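Local coordinates for periplasmic binding protein (Veillonella parvula, PDB 4N01), which probably binds a small solute in the periplasm, as a two-lobed solute-binding protein serving a membrane transporter, at residues W46-D51 with T55-K60; E75-L80 with D84-T89; E156-T161 with I314-R319. One frame throughout, in Å; residues are numbered along the deposited sequence.

In the fold
Interactions 1, 2 and 3 follow one another in chain order, with centres 17 to 20 Å apart. Interaction 1 is the hairpin of strands 44-50 and 53-59, which lies against strand 151-153, an outermost strand of the five-stranded parallel sheet. Interaction 2 belongs to the beta-alpha-beta unit of that sheet, packing helix 71-79 on strand 86-90. Interaction 3, close to the centre of the chain, brings the loop after strand 151-153 against the loop before the last helix. It is linked to interaction 2 by the E75-R319 salt bridge and V318 on M76, and to interaction 1 by E48 packing on L159, so packing probably runs from the N-terminal lobe toward the junction between lobes.

Interaction 1: residues W46-D51 with T55-K60; sequences WSETFD and TDFAVK
S47 OG donates a short hydrogen bond of 2.5 Å to D56 OD1, meeting the oxygen almost end-on to its C-O bond. It ties the side chains of a non-hydrogen-bonded pair, and a sodium ion lies about 3 Å from the S47 side chain. On either side of this pair the backbone joins the strands: F57 N reaches W46 O at 2.8 Å and T55 N reaches E48 O at 2.9 Å, with longer return bonds. The motif is an antiparallel beta hairpin, strands 44-50 and 53-59, whose facing segments run at 146°. W46, E48, T55 and F57 share one face, where the two aromatic residues meet. With CG of W46 between backbone N and carbonyl carbon (chi1 72°), the indole lies across the partner strand, and F57 CB sits over its six-membered ring in a CH-pi contact, 3.7 Å from the centroid. The phenyl plane is only 23° from that of the pyrrole ring, but slid so that the two barely overlap. V59 CG1 comes to the indole edge, 4.0 Å from W46 CH2. W46 NE1 donates to I152 O, and a leucine here would probably leave F57 CB without its aromatic cover and I152 O without its donor. E48 CG packs on F57 CE2, and beyond the bend at chi2 E48 OE2 accepts a hydrogen bond from I154 N.

Interaction 2: residues E75-L80 with D84-T89; sequences EMMLQL and DKMAGT
M77 in the last turn of helix 71-79 and M86 at the start of strand 86-90 face each other with their CA atoms 8.5 Å apart, and no hydrogen bond joins the two segments. The gap is bridged by side chains alone, and both methionines are present as selenomethionine, with selenium in place of sulfur. Each points its CB at the other segment, and the two chains slide past one another in opposite directions, so that the end of one lies beside the root of the other. M77 CE reaches M86 CG at 3.5 Å, while M86 SE settles 3.8 Å from M77 CB and M86 CE lies at 4.1 Å from the same M77 CB. The M86 chain, extended through chi2 (171°), carries SE to M77 CB, and the bend at chi3 (65°) leaves the methyl alongside the same carbon. L78 adds a second wall: it crosses M86 at about a right angle, with L78 CD2 3.9 Å from M86 SE. The selenium of M86 thus touches both a methylene and a methyl of two successive helix residues, in a wholly apolar, buried contact. It illustrates how a helix is seated on its sheet in a beta-alpha-beta unit, here strand 66-68, helix 71-79 and strand 86-90. Backbone bonds set strand 86-90 between strands 66-68 and 109-111; beyond the contact, L78 also packs on A103 and Y104 of helix 101-104, M77 on F179, and L80 on M172 and L175 of helix 165-178.

Interaction 3: residues E156-T161 with I314-R319; sequences ESMLST and ITPGVR
P316 presents its ring to S157 and M158, which share contacts with its CB and CG. At the root, P316 CB lies 3.3 Å from S157 OG, a close van der Waals approach, and 4.1 Å from M158 CE. One atom further, P316 CG meets the S157 backbone, 3.5 Å from S157 O, and rests 3.8 Å from S157 CB; M158 CG also comes within 4.1 Å of P316 CG. With S157 OG between backbone N and carbonyl carbon (chi1 57°), the oxygen lies against the ring carbons in packing, not in a bond. M158, extended beyond CG, crosses the proline obliquely and reaches on to A72 and T73 of helix 71-79. Neither loop is held by a bond to the other. Both instead lean on helix 165-178: D171 accepts hydrogen bonds from E156 N and S157 N, and N168 OD1 accepts one from G317 N. T161 OG1 is bonded to D248 OD1. This meeting of two loops, one following the N-terminal sheet and one leading to the last helix, probably lies at the junction of the lobes, consistent with the two-lobed periplasmic binding protein fold, whose solute cleft is generally found there.

Interaction 1: residues W46-D51 with T55-K60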
loop_
_atom_site.group_PDB
_atom_site.type_symbol
_atom_site.label_atom_id
_atom_site.label_comp_id
_atom_site.label_asym_id
_atom_site.label_seq_id
_atom_site.Cartn_x
_atom_site.Cartn_y
_atom_site.Cartn_z
ATOM N N TRP A 46 -13.806 -7.506 -15.834
ATOM C CA TRP A 46 -13.570 -6.239 -15.146
ATOM C C TRP A 46 -13.300 -5.151 -16.175
ATOM O O TRP A 46 -13.184 -5.447 -17.363
ATOM C CB TRP A 46 -12.409 -6.354 -14.144
ATOM C CG TRP A 46 -11.031 -6.455 -14.758
ATOM C CD1 TRP A 46 -10.137 -5.430 -14.943
ATOM C CD2 TRP A 46 -10.381 -7.640 -15.238
ATOM N NE1 TRP A 46 -8.982 -5.904 -15.514
ATOM C CE2 TRP A 46 -9.102 -7.264 -15.704
ATOM C CE3 TRP A 46 -10.752 -8.995 -15.321
ATOM C CZ2 TRP A 46 -8.192 -8.178 -16.235
ATOM C CZ3 TRP A 46 -9.851 -9.911 -15.860
ATOM C CH2 TRP A 46 -8.586 -9.495 -16.315
ATOM N N SER A 47 -13.217 -3.903 -15.719
ATOM C CA SER A 47 -12.931 -2.763 -16.594
ATOM C C SER A 47 -11.840 -1.881 -15.998
ATOM O O SER A 47 -11.723 -1.766 -14.775
ATOM C CB SER A 47 -14.185 -1.892 -16.784
ATOM O OG SER A 47 -15.220 -2.609 -17.432
ATOM N N GLU A 48 -11.057 -1.239 -16.863
ATOM C CA GLU A 48 -10.153 -0.172 -16.432
ATOM C C GLU A 48 -10.278 1.018 -17.383
ATOM O O GLU A 48 -10.704 0.861 -18.528
ATOM C CB GLU A 48 -8.691 -0.651 -16.386
ATOM C CG GLU A 48 -8.444 -1.935 -15.591
ATOM C CD GLU A 48 -8.684 -1.777 -14.100
ATOM O OE1 GLU A 48 -8.781 -0.628 -13.604
ATOM O OE2 GLU A 48 -8.775 -2.815 -13.402
ATOM N N THR A 49 -9.908 2.205 -16.908
ATOM C CA THR A 49 -9.963 3.407 -17.734
ATOM C C THR A 49 -8.618 4.121 -17.725
ATOM O O THR A 49 -8.075 4.417 -16.660
ATOM C CB THR A 49 -11.063 4.367 -17.260
ATOM O OG1 THR A 49 -12.342 3.735 -17.427
ATOM C CG2 THR A 49 -11.033 5.665 -18.072
ATOM N N PHE A 50 -8.070 4.365 -18.914
ATOM C CA PHE A 50 -6.786 5.055 -19.043
ATOM C C PHE A 50 -6.924 6.186 -20.052
ATOM O O PHE A 50 -7.284 5.936 -21.204
ATOM C CB PHE A 50 -5.699 4.094 -19.536
ATOM C CG PHE A 50 -5.553 2.847 -18.703
ATOM C CD1 PHE A 50 -4.805 2.855 -17.537
ATOM C CD2 PHE A 50 -6.145 1.660 -19.107
ATOM C CE1 PHE A 50 -4.661 1.702 -16.777
ATOM C CE2 PHE A 50 -6.004 0.506 -18.358
ATOM C CZ PHE A 50 -5.261 0.527 -17.188
ATOM N N ASP A 51 -6.626 7.414 -19.625
ATOM C CA ASP A 51 -6.753 8.597 -20.481
ATOM C C ASP A 51 -8.149 8.703 -21.081
ATOM O O ASP A 51 -8.301 8.967 -22.274
ATOM C CB ASP A 51 -5.710 8.589 -21.609
ATOM C CG ASP A 51 -4.322 8.984 -21.136
ATOM O OD1 ASP A 51 -4.027 8.848 -19.929
ATOM O OD2 ASP A 51 -3.521 9.427 -21.988
ATOM N N THR A 55 -11.714 0.290 -21.175
ATOM C CA THR A 55 -11.566 -1.008 -21.829
ATOM C C THR A 55 -12.164 -2.127 -20.963
ATOM O O THR A 55 -11.970 -2.159 -19.741
ATOM C CB THR A 55 -10.077 -1.305 -22.129
ATOM O OG1 THR A 55 -9.516 -0.213 -22.870
ATOM C CG2 THR A 55 -9.917 -2.597 -22.938
ATOM N N ASP A 56 -12.907 -3.032 -21.593
ATOM C CA ASP A 56 -13.452 -4.185 -20.882
ATOM C C ASP A 56 -12.508 -5.365 -21.034
ATOM O O ASP A 56 -12.002 -5.624 -22.125
ATOM C CB ASP A 56 -14.840 -4.549 -21.409
ATOM C CG ASP A 56 -15.894 -3.537 -21.007
ATOM O OD1 ASP A 56 -15.817 -3.023 -19.870
ATOM O OD2 ASP A 56 -16.793 -3.241 -21.825
ATOM N N PHE A 57 -12.272 -6.073 -19.934
ATOM C CA PHE A 57 -11.382 -7.237 -19.943
ATOM C C PHE A 57 -12.113 -8.495 -19.474
ATOM O O PHE A 57 -13.073 -8.412 -18.698
ATOM C CB PHE A 57 -10.173 -6.991 -19.026
ATOM C CG PHE A 57 -9.320 -5.811 -19.432
ATOM C CD1 PHE A 57 -8.375 -5.937 -20.448
ATOM C CD2 PHE A 57 -9.458 -4.586 -18.796
ATOM C CE1 PHE A 57 -7.583 -4.853 -20.821
ATOM C CE2 PHE A 57 -8.667 -3.493 -19.159
ATOM C CZ PHE A 57 -7.728 -3.627 -20.168
ATOM N N ALA A 58 -11.656 -9.657 -19.934
ATOM C CA ALA A 58 -12.209 -10.933 -19.478
ATOM C C ALA A 58 -11.171 -12.037 -19.563
ATOM O O ALA A 58 -10.344 -12.032 -20.467
ATOM C CB ALA A 58 -13.430 -11.311 -20.301
ATOM N N VAL A 59 -11.217 -12.982 -18.621
ATOM C CA VAL A 59 -10.431 -14.211 -18.727
ATOM C C VAL A 59 -11.285 -15.426 -18.393
ATOM O O VAL A 59 -12.192 -15.347 -17.566
ATOM C CB VAL A 59 -9.173 -14.195 -17.821
ATOM C CG1 VAL A 59 -8.258 -13.042 -18.205
ATOM C CG2 VAL A 59 -9.569 -14.100 -16.345
ATOM N N LYS A 60 -11.000 -16.542 -19.052
ATOM C CA LYS A 60 -11.701 -17.795 -18.794
ATOM C C LYS A 60 -10.756 -18.812 -18.162
ATOM O O LYS A 60 -11.159 -19.928 -17.833
ATOM C CB LYS A 60 -12.261 -18.367 -20.103
ATOM C CG LYS A 60 -13.287 -17.477 -20.760
ATOM C CD LYS A 60 -13.081 -17.425 -22.267
ATOM C CE LYS A 60 -13.522 -18.696 -22.944
ATOM N NZ LYS A 60 -13.258 -18.662 -24.414
#

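Interaction 2: residues E75-L80 with D84-T89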
loop_
_atom_site.group_PDB
_atom_site.type_symbol
_atom_site.label_atom_id
_atom_site.label_comp_id
_atom_site.label_asym_id
_atom_site.label_seq_id
_atom_site.Cartn_x
_atom_site.Cartn_y
_atom_site.Cartn_z
ATOM N N GLU A 75 3.597 -8.349 -4.214
ATOM C CA GLU A 75 3.342 -9.030 -2.949
ATOM C C GLU A 75 1.959 -9.670 -2.913
ATOM O O GLU A 75 1.816 -10.793 -2.429
ATOM C CB GLU A 75 3.627 -8.104 -1.742
ATOM C CG GLU A 75 5.116 -7.716 -1.710
ATOM C CD GLU A 75 5.553 -6.893 -0.501
ATOM O OE1 GLU A 75 4.690 -6.375 0.253
ATOM O OE2 GLU A 75 6.790 -6.763 -0.302
HETATM N N MSE A 76 0.960 -8.981 -3.464
HETATM C CA MSE A 76 -0.389 -9.533 -3.536
HETATM C C MSE A 76 -0.381 -10.838 -4.302
HETATM O O MSE A 76 -0.965 -11.828 -3.866
HETATM C CB MSE A 76 -1.351 -8.539 -4.190
HETATM C CG MSE A 76 -1.609 -7.336 -3.302
HETATM SE SE MSE A 76 -2.636 -5.978 -4.237
HETATM C CE MSE A 76 -4.284 -6.969 -4.458
HETATM N N MSE A 77 0.306 -10.848 -5.437
HETATM C CA MSE A 77 0.350 -12.052 -6.257
HETATM C C MSE A 77 1.122 -13.183 -5.577
HETATM O O MSE A 77 0.699 -14.340 -5.618
HETATM C CB MSE A 77 0.922 -11.743 -7.644
HETATM C CG MSE A 77 -0.012 -10.880 -8.488
HETATM SE SE MSE A 77 0.550 -10.873 -10.348
HETATM C CE MSE A 77 0.249 -12.750 -10.766
ATOM N N LEU A 78 2.238 -12.857 -4.938
ATOM C CA LEU A 78 3.025 -13.889 -4.249
ATOM C C LEU A 78 2.254 -14.480 -3.061
ATOM O O LEU A 78 2.358 -15.677 -2.764
ATOM C CB LEU A 78 4.378 -13.329 -3.793
ATOM C CG LEU A 78 5.347 -12.934 -4.920
ATOM C CD1 LEU A 78 6.549 -12.192 -4.363
ATOM C CD2 LEU A 78 5.806 -14.161 -5.722
ATOM N N GLN A 79 1.468 -13.641 -2.395
ATOM C CA GLN A 79 0.705 -14.088 -1.236
ATOM C C GLN A 79 -0.301 -15.158 -1.661
ATOM O O GLN A 79 -0.568 -16.100 -0.912
ATOM C CB GLN A 79 -0.005 -12.897 -0.580
ATOM C CG GLN A 79 -0.790 -13.229 0.687
ATOM C CD GLN A 79 0.109 -13.599 1.849
ATOM O OE1 GLN A 79 0.932 -12.796 2.292
ATOM N NE2 GLN A 79 -0.041 -14.823 2.348
ATOM N N LEU A 80 -0.832 -15.020 -2.876
ATOM C CA LEU A 80 -1.808 -15.978 -3.406
ATOM C C LEU A 80 -1.124 -17.201 -4.027
ATOM O O LEU A 80 -1.787 -18.068 -4.602
ATOM C CB LEU A 80 -2.732 -15.313 -4.440
ATOM C CG LEU A 80 -3.651 -14.217 -3.886
ATOM C CD1 LEU A 80 -4.603 -13.707 -4.958
ATOM C CD2 LEU A 80 -4.429 -14.752 -2.710
ATOM N N ASP A 84 4.357 -19.219 -10.144
ATOM C CA ASP A 84 4.426 -20.019 -11.372
ATOM C C ASP A 84 3.723 -19.357 -12.561
ATOM O O ASP A 84 4.002 -19.692 -13.721
ATOM C CB ASP A 84 3.852 -21.421 -11.158
ATOM C CG ASP A 84 3.902 -22.270 -12.425
ATOM O OD1 ASP A 84 5.012 -22.456 -12.984
ATOM O OD2 ASP A 84 2.830 -22.733 -12.880
ATOM N N LYS A 85 2.822 -18.420 -12.277
ATOM C CA LYS A 85 2.081 -17.730 -13.331
ATOM C C LYS A 85 2.705 -16.381 -13.703
ATOM O O LYS A 85 2.147 -15.637 -14.520
ATOM C CB LYS A 85 0.629 -17.510 -12.890
ATOM C CG LYS A 85 -0.100 -18.792 -12.494
ATOM C CD LYS A 85 -0.211 -19.744 -13.677
ATOM C CE LYS A 85 -0.859 -21.061 -13.262
ATOM N NZ LYS A 85 -2.306 -21.132 -13.611
HETATM N N MSE A 86 3.843 -16.061 -13.084
HETATM C CA MSE A 86 4.437 -14.727 -13.216
HETATM C C MSE A 86 5.640 -14.697 -14.152
HETATM O O MSE A 86 6.606 -15.447 -13.976
HETATM C CB MSE A 86 4.784 -14.168 -11.834
HETATM C CG MSE A 86 3.540 -14.044 -10.975
HETATM SE SE MSE A 86 3.865 -13.621 -9.119
HETATM C CE MSE A 86 4.613 -11.838 -9.403
ATOM N N ALA A 87 5.572 -13.830 -15.160
ATOM C CA ALA A 87 6.664 -13.716 -16.124
ATOM C C ALA A 87 7.663 -12.627 -15.738
ATOM O O ALA A 87 8.758 -12.554 -16.290
ATOM C CB ALA A 87 6.120 -13.456 -17.505
ATOM N N GLY A 88 7.296 -11.771 -14.799
ATOM C CA GLY A 88 8.223 -10.732 -14.394
ATOM C C GLY A 88 7.685 -9.813 -13.318
ATOM O O GLY A 88 6.475 -9.671 -13.166
ATOM N N THR A 89 8.593 -9.189 -12.576
ATOM C CA THR A 89 8.218 -8.143 -11.625
ATOM C C THR A 89 9.064 -6.902 -11.881
ATOM O O THR A 89 10.115 -6.979 -12.520
ATOM C CB THR A 89 8.453 -8.566 -10.172
ATOM O OG1 THR A 89 9.852 -8.822 -9.978
ATOM C CG2 THR A 89 7.635 -9.804 -9.841
#

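Interaction 3: residues E156-T161 with I314-R319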
loop_
_atom_site.group_PDB
_atom_site.type_symbol
_atom_site.label_atom_id
_atom_site.label_comp_id
_atom_site.label_asym_id
_atom_site.label_seq_id
_atom_site.Cartn_x
_atom_site.Cartn_y
_atom_site.Cartn_z
ATOM N N GLU A 156 -8.731 -1.943 -6.966
ATOM C CA GLU A 156 -9.581 -0.795 -6.670
ATOM C C GLU A 156 -9.038 0.020 -5.510
ATOM O O GLU A 156 -9.294 1.223 -5.425
ATOM C CB GLU A 156 -11.010 -1.244 -6.366
ATOM C CG GLU A 156 -11.742 -1.826 -7.576
ATOM C CD GLU A 156 -12.044 -0.783 -8.641
ATOM O OE1 GLU A 156 -12.371 0.370 -8.274
ATOM O OE2 GLU A 156 -11.950 -1.118 -9.845
ATOM N N SER A 157 -8.293 -0.625 -4.616
ATOM C CA SER A 157 -7.796 0.068 -3.422
ATOM C C SER A 157 -6.748 1.116 -3.799
ATOM O O SER A 157 -6.382 1.979 -2.997
ATOM C CB SER A 157 -7.249 -0.928 -2.385
ATOM O OG SER A 157 -6.217 -1.735 -2.940
HETATM N N MSE A 158 -6.270 1.028 -5.032
HETATM C CA MSE A 158 -5.269 1.954 -5.540
HETATM C C MSE A 158 -5.855 3.002 -6.482
HETATM O O MSE A 158 -5.114 3.795 -7.056
HETATM C CB MSE A 158 -4.179 1.173 -6.282
HETATM C CG MSE A 158 -3.461 0.153 -5.420
HETATM SE SE MSE A 158 -2.193 -0.838 -6.516
HETATM C CE MSE A 158 -1.641 -1.990 -5.073
ATOM N N LEU A 159 -7.178 3.020 -6.624
ATOM C CA LEU A 159 -7.828 3.864 -7.634
ATOM C C LEU A 159 -8.504 5.132 -7.124
ATOM O O LEU A 159 -8.801 6.035 -7.914
ATOM C CB LEU A 159 -8.855 3.057 -8.437
ATOM C CG LEU A 159 -8.235 2.076 -9.426
ATOM C CD1 LEU A 159 -9.317 1.366 -10.237
ATOM C CD2 LEU A 159 -7.291 2.831 -10.341
ATOM N N SER A 160 -8.773 5.213 -5.826
ATOM C CA SER A 160 -9.498 6.379 -5.322
ATOM C C SER A 160 -9.362 6.571 -3.822
ATOM O O SER A 160 -8.881 5.685 -3.109
ATOM C CB SER A 160 -10.985 6.287 -5.668
ATOM O OG SER A 160 -11.687 5.570 -4.663
ATOM N N THR A 161 -9.810 7.731 -3.353
ATOM C CA THR A 161 -9.773 8.046 -1.930
ATOM C C THR A 161 -10.910 7.390 -1.151
ATOM O O THR A 161 -11.038 7.588 0.054
ATOM C CB THR A 161 -9.795 9.557 -1.689
ATOM O OG1 THR A 161 -10.875 10.128 -2.433
ATOM C CG2 THR A 161 -8.498 10.183 -2.162
ATOM N N ILE A 314 1.246 0.779 5.203
ATOM C CA ILE A 314 0.076 1.661 5.329
ATOM C C ILE A 314 -0.571 2.001 3.993
ATOM O O ILE A 314 -1.443 2.870 3.917
ATOM C CB ILE A 314 0.407 2.976 6.096
ATOM C CG1 ILE A 314 1.604 3.691 5.456
ATOM C CG2 ILE A 314 0.662 2.683 7.560
ATOM C CD1 ILE A 314 1.849 5.093 6.010
ATOM N N THR A 315 -0.130 1.317 2.940
ATOM C CA THR A 315 -0.734 1.439 1.622
ATOM C C THR A 315 -1.196 0.035 1.189
ATOM O O THR A 315 -0.811 -0.960 1.818
ATOM C CB THR A 315 0.250 2.057 0.616
ATOM O OG1 THR A 315 1.447 1.277 0.602
ATOM C CG2 THR A 315 0.569 3.497 1.021
ATOM N N PRO A 316 -2.031 -0.055 0.138
ATOM C CA PRO A 316 -2.637 -1.350 -0.198
ATOM C C PRO A 316 -1.603 -2.448 -0.446
ATOM O O PRO A 316 -0.536 -2.169 -0.992
ATOM C CB PRO A 316 -3.384 -1.046 -1.494
ATOM C CG PRO A 316 -3.801 0.391 -1.334
ATOM C CD PRO A 316 -2.626 1.045 -0.649
ATOM N N GLY A 317 -1.920 -3.676 -0.044
ATOM C CA GLY A 317 -0.996 -4.791 -0.185
ATOM C C GLY A 317 -1.425 -5.935 0.710
ATOM O O GLY A 317 -2.621 -6.181 0.866
ATOM N N VAL A 318 -0.461 -6.630 1.304
ATOM C CA VAL A 318 -0.772 -7.804 2.113
ATOM C C VAL A 318 -0.286 -7.624 3.540
ATOM O O VAL A 318 -0.389 -8.536 4.348
ATOM C CB VAL A 318 -0.149 -9.082 1.519
ATOM C CG1 VAL A 318 -0.678 -9.315 0.113
ATOM C CG2 VAL A 318 1.370 -8.964 1.517
ATOM N N ARG A 319 0.225 -6.432 3.855
ATOM C CA ARG A 319 0.855 -6.225 5.156
ATOM C C ARG A 319 -0.023 -5.507 6.165
ATOM O O ARG A 319 0.395 -5.324 7.313
ATOM C CB ARG A 319 2.138 -5.407 5.007
ATOM C CG ARG A 319 3.123 -5.937 3.974
ATOM C CD ARG A 319 4.409 -5.154 4.119
ATOM N NE ARG A 319 5.338 -5.409 3.026
ATOM C CZ ARG A 319 6.647 -5.201 3.104
ATOM N NH1 ARG A 319 7.190 -4.763 4.240
ATOM N NH2 ARG A 319 7.411 -5.443 2.052
#